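Local coordinates for MHC class I-like protein MILL2 (Mus musculus, PDB 6A97) that binds heparan sulfate proteoglycans on the surface of fibroblasts as a GPI-anchored, MHC class I-like membrane glycoprotein, at residues Lys240-Arg248 / Tyr260-Val268. Numbering follows the deposited sequence.
Sequences KPVQQKTFR and YQARVSIRV. With SO4 (sulfate ion), chain E.
A water-linked sulfate ion lies beside the place where Gln243 packs on Val264 and Ile266, between the two sheets of an immunoglobulin C1-set sandwich, the alpha-3 domain. Gln243 NE2 donates to the water (2.7 Å), which in turn donates to Ser265 O and to sulfate O3. The sulfate, probably from the crystallisation liquor, also accepts a nearly straight bond from Arg267 N to its O1 (3.0 Å, 165°). Arg61, Glu62 and Thr63 of the second subunit complete its site.

Strands 243-247 and 260-268 run antiparallel, one in each sheet, and meet mainly through side chains. A classic beta bulge sets Val242 and Gln243 both against Trp235. With chi1 at -179°, Gln243 turns CG away from its own N and brings it to 3.6 Å from Val264 CG1. Gln243 CB rests on Ile266 CG2. The other branch of Val264, CG2, meets Lys245 CD at 3.6 Å. Val264 CG2 also sits at the edge of the Phe247 ring, in its plane, 3.8 Å from Phe247 CZ. Val264 O accepts a hydrogen bond from Trp235 NE1, on strand 231-237 of the opposite sheet. Ala262 CB makes a CH-pi contact over one face of Phe247, 3.6 Å from the ring centroid and 10° off the normal.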
ATOM      1  N   LYS A 240       6.388   5.277 -12.141  1.00 56.48           N
ATOM      2  CA  LYS A 240       7.211   4.278 -11.467  1.00 47.66           C
ATOM      3  C   LYS A 240       7.282   4.534  -9.965  1.00 42.96           C
ATOM      4  O   LYS A 240       7.523   5.660  -9.539  1.00 43.84           O
ATOM      5  CB  LYS A 240       8.620   4.254 -12.065  1.00 56.77           C
ATOM      6  CG  LYS A 240       8.784   3.325 -13.266  1.00 65.71           C
ATOM      7  CD  LYS A 240       7.889   3.706 -14.434  1.00 65.81           C
ATOM      8  CE  LYS A 240       8.060   2.736 -15.594  1.00 72.20           C
ATOM      9  NZ  LYS A 240       7.139   3.053 -16.721  1.00 74.25           N
ATOM     10  N   PRO A 241       7.078   3.484  -9.158  1.00 53.94           N
ATOM     11  CA  PRO A 241       7.089   3.622  -7.697  1.00 54.48           C
ATOM     12  C   PRO A 241       8.477   3.957  -7.164  1.00 53.47           C
ATOM     13  O   PRO A 241       9.447   3.258  -7.463  1.00 53.00           O
ATOM     14  CB  PRO A 241       6.628   2.243  -7.206  1.00 49.49           C
ATOM     15  CG  PRO A 241       6.952   1.311  -8.315  1.00 57.10           C
ATOM     16  CD  PRO A 241       6.815   2.099  -9.587  1.00 59.20           C
ATOM     17  N   VAL A 242       8.571   5.030  -6.386  1.00 46.84           N
ATOM     18  CA  VAL A 242       9.849   5.432  -5.813  1.00 50.58           C
ATOM     19  C   VAL A 242       9.835   5.237  -4.302  1.00 50.20           C
ATOM     20  O   VAL A 242      10.882   5.101  -3.672  1.00 57.00           O
ATOM     21  CB  VAL A 242      10.191   6.895  -6.151  1.00 51.47           C
ATOM     22  CG1 VAL A 242      10.487   7.032  -7.633  1.00 58.73           C
ATOM     23  CG2 VAL A 242       9.059   7.820  -5.740  1.00 42.94           C
ATOM     24  N   GLN A 243       8.637   5.225  -3.731  1.00 46.71           N
ATOM     25  CA  GLN A 243       8.448   4.865  -2.333  1.00 46.67           C
ATOM     26  C   GLN A 243       7.074   4.234  -2.184  1.00 51.97           C
ATOM     27  O   GLN A 243       6.093   4.721  -2.748  1.00 49.23           O
ATOM     28  CB  GLN A 243       8.591   6.082  -1.415  1.00 44.08           C
ATOM     29  CG  GLN A 243       8.433   5.774   0.074  1.00 47.22           C
ATOM     30  CD  GLN A 243       9.477   4.791   0.594  1.00 51.43           C
ATOM     31  OE1 GLN A 243       9.320   3.574   0.476  1.00 52.67           O
ATOM     32  NE2 GLN A 243      10.550   5.320   1.170  1.00 43.49           N
ATOM     33  N   GLN A 244       7.016   3.139  -1.436  1.00 51.37           N
ATOM     34  CA  GLN A 244       5.784   2.387  -1.262  1.00 55.12           C
ATOM     35  C   GLN A 244       5.653   1.939   0.188  1.00 51.51           C
ATOM     36  O   GLN A 244       6.618   1.475   0.790  1.00 55.76           O
ATOM     37  CB  GLN A 244       5.759   1.180  -2.209  1.00 49.41           C
ATOM     38  CG  GLN A 244       4.417   0.460  -2.326  1.00 56.84           C
ATOM     39  CD  GLN A 244       4.120  -0.454  -1.148  1.00 68.74           C
ATOM     40  OE1 GLN A 244       5.033  -0.955  -0.490  1.00 76.56           O
ATOM     41  NE2 GLN A 244       2.838  -0.674  -0.878  1.00 65.59           N
ATOM     42  N   LYS A 245       4.458   2.086   0.747  1.00 41.34           N
ATOM     43  CA  LYS A 245       4.190   1.590   2.090  1.00 48.62           C
ATOM     44  C   LYS A 245       2.817   0.942   2.177  1.00 48.00           C
ATOM     45  O   LYS A 245       1.814   1.515   1.746  1.00 45.90           O
ATOM     46  CB  LYS A 245       4.303   2.719   3.118  1.00 54.90           C
ATOM     47  CG  LYS A 245       5.713   2.928   3.650  1.00 64.97           C
ATOM     48  CD  LYS A 245       5.851   4.264   4.362  1.00 71.38           C
ATOM     49  CE  LYS A 245       7.299   4.551   4.728  1.00 76.51           C
ATOM     50  NZ  LYS A 245       7.621   4.077   6.107  1.00 84.36           N
ATOM     51  N   THR A 246       2.789  -0.266   2.725  1.00 49.09           N
ATOM     52  CA  THR A 246       1.541  -0.959   3.015  1.00 55.55           C
ATOM     53  C   THR A 246       1.230  -0.837   4.502  1.00 56.26           C
ATOM     54  O   THR A 246       2.039  -1.217   5.348  1.00 51.81           O
ATOM     55  CB  THR A 246       1.611  -2.445   2.614  1.00 55.38           C
ATOM     56  OG1 THR A 246       1.823  -2.548   1.202  1.00 58.51           O
ATOM     57  CG2 THR A 246       0.319  -3.164   2.984  1.00 52.76           C
ATOM     58  N   PHE A 247       0.063  -0.294   4.820  1.00 58.67           N
ATOM     59  CA  PHE A 247      -0.311  -0.092   6.212  1.00 54.97           C
ATOM     60  C   PHE A 247      -1.263  -1.184   6.676  1.00 58.79           C
ATOM     61  O   PHE A 247      -2.183  -1.572   5.955  1.00 57.24           O
ATOM     62  CB  PHE A 247      -0.940   1.291   6.404  1.00 41.92           C
ATOM     63  CG  PHE A 247      -0.017   2.423   6.061  1.00 40.74           C
ATOM     64  CD1 PHE A 247       0.059   2.904   4.761  1.00 41.97           C
ATOM     65  CD2 PHE A 247       0.790   2.995   7.031  1.00 41.26           C
ATOM     66  CE1 PHE A 247       0.917   3.943   4.440  1.00 40.30           C
ATOM     67  CE2 PHE A 247       1.649   4.035   6.716  1.00 41.76           C
ATOM     68  CZ  PHE A 247       1.713   4.509   5.418  1.00 40.87           C
ATOM     69  N   ARG A 248      -1.026  -1.680   7.885  1.00 58.33           N
ATOM     70  CA  ARG A 248      -1.853  -2.733   8.454  1.00 60.55           C
ATOM     71  C   ARG A 248      -2.255  -2.381   9.882  1.00 59.40           C
ATOM     72  O   ARG A 248      -1.964  -1.285  10.363  1.00 61.10           O
ATOM     73  CB  ARG A 248      -1.118  -4.076   8.413  1.00 58.22           C
ATOM     74  CG  ARG A 248      -0.906  -4.608   7.002  1.00 66.13           C
ATOM     75  CD  ARG A 248      -0.149  -5.926   7.002  1.00 72.81           C
ATOM     76  NE  ARG A 248       0.091  -6.414   5.645  1.00 74.66           N
ATOM     77  CZ  ARG A 248       1.200  -6.178   4.950  1.00 76.27           C
ATOM     78  NH1 ARG A 248       2.179  -5.458   5.480  1.00 71.72           N
ATOM     79  NH2 ARG A 248       1.332  -6.664   3.723  1.00 82.38           N
ATOM     80  N   TYR A 260      -9.190   5.778  10.258  1.00 44.03           N
ATOM     81  CA  TYR A 260      -7.741   5.670  10.257  1.00 42.33           C
ATOM     82  C   TYR A 260      -7.097   6.522   9.177  1.00 39.97           C
ATOM     83  O   TYR A 260      -7.748   6.941   8.224  1.00 39.05           O
ATOM     84  CB  TYR A 260      -7.349   4.202  10.113  1.00 42.19           C
ATOM     85  CG  TYR A 260      -7.919   3.407  11.256  1.00 42.23           C
ATOM     86  CD1 TYR A 260      -7.243   3.327  12.466  1.00 42.45           C
ATOM     87  CD2 TYR A 260      -9.163   2.795  11.154  1.00 47.49           C
ATOM     88  CE1 TYR A 260      -7.773   2.634  13.534  1.00 51.40           C
ATOM     89  CE2 TYR A 260      -9.701   2.097  12.221  1.00 52.17           C
ATOM     90  CZ  TYR A 260      -9.001   2.023  13.408  1.00 55.30           C
ATOM     91  OH  TYR A 260      -9.521   1.334  14.480  1.00 62.41           O
ATOM     92  N   GLN A 261      -5.814   6.797   9.351  1.00 40.19           N
ATOM     93  CA  GLN A 261      -5.098   7.590   8.376  1.00 40.65           C
ATOM     94  C   GLN A 261      -3.687   7.057   8.194  1.00 43.99           C
ATOM     95  O   GLN A 261      -3.225   6.210   8.966  1.00 37.84           O
ATOM     96  CB  GLN A 261      -5.079   9.064   8.784  1.00 35.99           C
ATOM     97  CG  GLN A 261      -4.335   9.377  10.060  1.00 40.90           C
ATOM     98  CD  GLN A 261      -4.338  10.865  10.355  1.00 46.16           C
ATOM     99  OE1 GLN A 261      -3.390  11.582  10.019  1.00 42.81           O
ATOM    100  NE2 GLN A 261      -5.418  11.343  10.968  1.00 40.19           N
ATOM    101  N   ALA A 262      -3.016   7.546   7.157  1.00 39.28           N
ATOM    102  CA  ALA A 262      -1.677   7.077   6.817  1.00 38.56           C
ATOM    103  C   ALA A 262      -0.848   8.205   6.213  1.00 38.62           C
ATOM    104  O   ALA A 262      -1.383   9.245   5.823  1.00 40.64           O
ATOM    105  CB  ALA A 262      -1.754   5.896   5.864  1.00 41.60           C
ATOM    106  N   ARG A 263       0.459   7.996   6.128  1.00 38.38           N
ATOM    107  CA  ARG A 263       1.363   9.060   5.713  1.00 43.34           C
ATOM    108  C   ARG A 263       2.637   8.489   5.092  1.00 42.98           C
ATOM    109  O   ARG A 263       3.192   7.512   5.594  1.00 40.62           O
ATOM    110  CB  ARG A 263       1.698   9.949   6.914  1.00 43.81           C
ATOM    111  CG  ARG A 263       2.927  10.824   6.758  1.00 61.68           C
ATOM    112  CD  ARG A 263       3.161  11.648   8.018  1.00 70.76           C
ATOM    113  NE  ARG A 263       3.337  10.801   9.196  1.00 79.96           N
ATOM    114  CZ  ARG A 263       3.249  11.232  10.452  1.00 84.19           C
ATOM    115  NH1 ARG A 263       2.978  12.506  10.706  1.00 87.65           N
ATOM    116  NH2 ARG A 263       3.430  10.388  11.457  1.00 82.18           N
ATOM    117  N   VAL A 264       3.072   9.079   3.980  1.00 39.30           N
ATOM    118  CA  VAL A 264       4.358   8.743   3.365  1.00 40.58           C
ATOM    119  C   VAL A 264       4.991  10.012   2.823  1.00 39.89           C
ATOM    120  O   VAL A 264       4.333  10.795   2.133  1.00 40.85           O
ATOM    121  CB  VAL A 264       4.228   7.715   2.211  1.00 40.66           C
ATOM    122  CG1 VAL A 264       5.600   7.349   1.674  1.00 45.48           C
ATOM    123  CG2 VAL A 264       3.519   6.463   2.668  1.00 42.93           C
ATOM    124  N   SER A 265       6.264  10.221   3.141  1.00 40.94           N
ATOM    125  CA  SER A 265       6.985  11.386   2.647  1.00 44.29           C
ATOM    126  C   SER A 265       8.198  10.994   1.813  1.00 46.56           C
ATOM    127  O   SER A 265       8.754   9.911   1.986  1.00 45.44           O
ATOM    128  CB  SER A 265       7.427  12.276   3.810  1.00 54.43           C
ATOM    129  OG  SER A 265       6.307  12.881   4.431  1.00 62.44           O
ATOM    130  N   ILE A 266       8.589  11.884   0.902  1.00 40.33           N
ATOM    131  CA  ILE A 266       9.822  11.745   0.133  1.00 40.05           C
ATOM    132  C   ILE A 266      10.486  13.105   0.009  1.00 45.24           C
ATOM    133  O   ILE A 266       9.837  14.136   0.186  1.00 45.53           O
ATOM    134  CB  ILE A 266       9.579  11.183  -1.286  1.00 40.20           C
ATOM    135  CG1 ILE A 266       8.573  12.057  -2.038  1.00 46.16           C
ATOM    136  CG2 ILE A 266       9.096   9.732  -1.223  1.00 40.10           C
ATOM    137  CD1 ILE A 266       8.351  11.642  -3.478  1.00 52.61           C
ATOM    138  N   ARG A 267      11.779  13.106  -0.299  1.00 43.75           N
ATOM    139  CA  ARG A 267      12.495  14.349  -0.540  1.00 49.29           C
ATOM    140  C   ARG A 267      12.910  14.424  -1.998  1.00 50.42           C
ATOM    141  O   ARG A 267      13.473  13.477  -2.544  1.00 49.30           O
ATOM    142  CB  ARG A 267      13.714  14.465   0.377  1.00 53.67           C
ATOM    143  CG  ARG A 267      13.344  14.663   1.834  1.00 67.53           C
ATOM    144  CD  ARG A 267      14.147  13.753   2.736  1.00 77.65           C
ATOM    145  NE  ARG A 267      13.310  13.177   3.784  1.00 86.58           N
ATOM    146  CZ  ARG A 267      12.543  12.103   3.617  1.00 85.58           C
ATOM    147  NH1 ARG A 267      12.508  11.486   2.445  1.00 92.77           N
ATOM    148  NH2 ARG A 267      11.813  11.646   4.622  1.00 78.88           N
ATOM    149  N   VAL A 268      12.601  15.550  -2.632  1.00 44.09           N
ATOM    150  CA  VAL A 268      12.953  15.761  -4.024  1.00 43.65           C
ATOM    151  C   VAL A 268      13.669  17.087  -4.141  1.00 49.09           C
ATOM    152  O   VAL A 268      13.743  17.843  -3.172  1.00 56.53           O
ATOM    153  CB  VAL A 268      11.712  15.749  -4.939  1.00 43.97           C
ATOM    154  CG1 VAL A 268      10.888  14.505  -4.681  1.00 41.56           C
ATOM    155  CG2 VAL A 268      10.869  17.001  -4.718  1.00 44.21           C
TER
HETATM  156  S   SO4 E 301      13.944   9.915   0.559  1.00 56.90           S
HETATM  157  O1  SO4 E 301      12.825  10.336  -0.277  1.00 55.63           O
HETATM  158  O2  SO4 E 301      14.832   9.052  -0.214  1.00 53.07           O
HETATM  159  O3  SO4 E 301      13.452   9.172   1.713  1.00 53.22           O
HETATM  160  O4  SO4 E 301      14.669  11.095   1.010  1.00 52.74           O
HETATM  161  O   HOH W   1      10.954   7.918   1.659  1.00 51.90           O